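Minor capsid protein (PDB 6G42) forms the penton of the marine virophage mavirus, a five-subunit jelly-roll capsid building block that probably closes the fivefold vertices of the icosahedral shell. Local coordinates at residues 10-15 with 298-303. Numbering follows the deposited sequence.
Sequences WLNETI and QLKLLF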
loop_
_atom_site.group_PDB
_atom_site.type_symbol
_atom_site.label_atom_id
_atom_site.label_comp_id
_atom_site.label_asym_id
_atom_site.label_seq_id
_atom_site.Cartn_x
_atom_site.Cartn_y
_atom_site.Cartn_z
ATOM N N TRP C 10 24.045 20.047 1.500
ATOM C CA TRP C 10 23.905 18.591 1.529
ATOM C C TRP C 10 25.249 17.952 1.808
ATOM O O TRP C 10 26.247 18.336 1.200
ATOM C CB TRP C 10 23.420 18.067 0.176
ATOM C CG TRP C 10 22.067 18.551 -0.234
ATOM C CD1 TRP C 10 21.792 19.592 -1.071
ATOM C CD2 TRP C 10 20.809 18.012 0.163
ATOM N NE1 TRP C 10 20.439 19.738 -1.219
ATOM C CE2 TRP C 10 19.809 18.778 -0.475
ATOM C CE3 TRP C 10 20.424 16.958 1.004
ATOM C CZ2 TRP C 10 18.440 18.523 -0.306
ATOM C CZ3 TRP C 10 19.061 16.696 1.173
ATOM C CH2 TRP C 10 18.086 17.484 0.520
ATOM N N LEU C 11 25.256 16.951 2.685
ATOM C CA LEU C 11 26.480 16.247 3.079
ATOM C C LEU C 11 26.292 14.726 2.966
ATOM O O LEU C 11 25.482 14.137 3.681
ATOM C CB LEU C 11 26.883 16.655 4.505
ATOM C CG LEU C 11 28.076 15.979 5.188
ATOM C CD1 LEU C 11 29.355 16.105 4.380
ATOM C CD2 LEU C 11 28.274 16.588 6.565
ATOM N N ASN C 12 27.050 14.113 2.056
ATOM C CA ASN C 12 27.033 12.664 1.834
ATOM C C ASN C 12 28.176 12.007 2.590
ATOM O O ASN C 12 29.221 12.627 2.817
ATOM C CB ASN C 12 27.174 12.338 0.342
ATOM C CG ASN C 12 25.993 12.818 -0.473
ATOM O OD1 ASN C 12 25.051 12.064 -0.730
ATOM N ND2 ASN C 12 26.022 14.085 -0.864
ATOM N N GLU C 13 27.975 10.749 2.972
ATOM C CA GLU C 13 29.028 9.971 3.613
ATOM C C GLU C 13 28.782 8.465 3.457
ATOM O O GLU C 13 27.638 8.028 3.382
ATOM C CB GLU C 13 29.145 10.372 5.088
ATOM C CG GLU C 13 30.505 10.107 5.718
ATOM C CD GLU C 13 31.654 10.939 5.154
ATOM O OE1 GLU C 13 31.461 12.138 4.851
ATOM O OE2 GLU C 13 32.773 10.393 5.034
ATOM N N THR C 14 29.869 7.695 3.384
ATOM C CA THR C 14 29.816 6.234 3.217
ATOM C C THR C 14 30.856 5.509 4.075
ATOM O O THR C 14 31.889 6.077 4.433
ATOM C CB THR C 14 30.038 5.806 1.749
ATOM O OG1 THR C 14 31.237 6.409 1.246
ATOM C CG2 THR C 14 28.870 6.228 0.881
ATOM N N ILE C 15 30.553 4.257 4.407
ATOM C CA ILE C 15 31.493 3.360 5.078
ATOM C C ILE C 15 31.535 2.080 4.265
ATOM O O ILE C 15 30.523 1.395 4.144
ATOM C CB ILE C 15 31.069 2.999 6.523
ATOM C CG1 ILE C 15 30.739 4.247 7.342
ATOM C CG2 ILE C 15 32.167 2.206 7.226
ATOM C CD1 ILE C 15 30.007 3.929 8.632
ATOM N N GLN C 298 25.380 3.970 3.863
ATOM C CA GLN C 298 25.216 5.258 3.184
ATOM C C GLN C 298 24.408 6.183 4.077
ATOM O O GLN C 298 23.653 5.732 4.942
ATOM C CB GLN C 298 24.522 5.088 1.839
ATOM C CG GLN C 298 25.394 4.459 0.765
ATOM C CD GLN C 298 24.596 3.917 -0.414
ATOM O OE1 GLN C 298 23.382 4.119 -0.509
ATOM N NE2 GLN C 298 25.275 3.218 -1.317
ATOM N N LEU C 299 24.572 7.480 3.850
ATOM C CA LEU C 299 24.107 8.500 4.784
ATOM C C LEU C 299 24.050 9.858 4.096
ATOM O O LEU C 299 24.998 10.258 3.431
ATOM C CB LEU C 299 25.073 8.540 5.970
ATOM C CG LEU C 299 24.737 9.373 7.205
ATOM C CD1 LEU C 299 25.223 8.654 8.456
ATOM C CD2 LEU C 299 25.359 10.760 7.128
ATOM N N LYS C 300 22.934 10.557 4.250
ATOM C CA LYS C 300 22.744 11.861 3.618
ATOM C C LYS C 300 22.122 12.825 4.626
ATOM O O LYS C 300 21.061 12.547 5.184
ATOM C CB LYS C 300 21.868 11.730 2.372
ATOM C CG LYS C 300 21.957 12.910 1.409
ATOM C CD LYS C 300 21.443 12.541 0.017
ATOM C CE LYS C 300 21.942 13.482 -1.072
ATOM N NZ LYS C 300 20.886 14.425 -1.525
ATOM N N LEU C 301 22.809 13.941 4.861
ATOM C CA LEU C 301 22.377 14.958 5.811
ATOM C C LEU C 301 21.989 16.230 5.067
ATOM O O LEU C 301 22.497 16.503 3.978
ATOM C CB LEU C 301 23.507 15.267 6.793
ATOM C CG LEU C 301 24.116 14.096 7.562
ATOM C CD1 LEU C 301 25.333 14.571 8.327
ATOM C CD2 LEU C 301 23.116 13.473 8.522
ATOM N N LEU C 302 21.085 17.002 5.661
ATOM C CA LEU C 302 20.697 18.302 5.118
ATOM C C LEU C 302 20.824 19.378 6.188
ATOM O O LEU C 302 20.201 19.278 7.247
ATOM C CB LEU C 302 19.259 18.268 4.597
ATOM C CG LEU C 302 18.641 19.612 4.187
ATOM C CD1 LEU C 302 19.441 20.265 3.065
ATOM C CD2 LEU C 302 17.186 19.437 3.782
ATOM N N PHE C 303 21.635 20.394 5.898
ATOM C CA PHE C 303 21.672 21.613 6.696
ATOM C C PHE C 303 20.831 22.654 5.960
ATOM O O PHE C 303 21.205 23.119 4.879
ATOM C CB PHE C 303 23.112 22.072 6.921
ATOM C CG PHE C 303 23.941 21.080 7.697
ATOM C CD1 PHE C 303 23.917 21.070 9.090
ATOM C CD2 PHE C 303 24.730 20.139 7.036
ATOM C CE1 PHE C 303 24.670 20.149 9.806
ATOM C CE2 PHE C 303 25.484 19.215 7.745
ATOM C CZ PHE C 303 25.455 19.220 9.132
#
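W10 lies across strand 298-303 with its indole between L302 and K300. L302 CD1 sits almost exactly on the normal of the six-membered ring, 3.7 Å from its centroid, a CH-pi contact. K300 NZ lies over the opposite face, toward the rim, a cation-pi partner 4.1 Å from that centroid. With CG beside the backbone N (chi1 -63°) and the ring turned roughly perpendicular to the CA-CB-CG plane (chi2 98°), the indole reaches over the neighbouring strand. The lysine runs alongside N12, its CE 3.4 Å from N12 OD1. Its NZ forms a salt bridge to E216 OE2 of the second subunit; OE1 of that carboxylate accepts a hydrogen bond from N12 ND2, and W10 NE1 hydrogen-bonds to Y262 O of the same subunit.

On the other face leucines meet: L11 CD2 packs 4.0 Å from L301 CD1 and equally close to the edge of the F303 ring at CE2.

Between the faces the backbones pair antiparallel: L11 N to L301 O (3.1 Å) and L301 N to L11 O (2.9 Å) are nearly straight hydrogen bonds, while E13 N to L299 O (3.1 Å) is more bent, 146° at the hydrogen.

Within the jelly-roll, strand 296-305 lies between 8-15 and 49-62; L11, L299 and L301 face strand 272-281 of the facing sheet, and strand 8-15, outermost in its own sheet, meets the second subunit through backbone hydrogen bonds from W10 and N12.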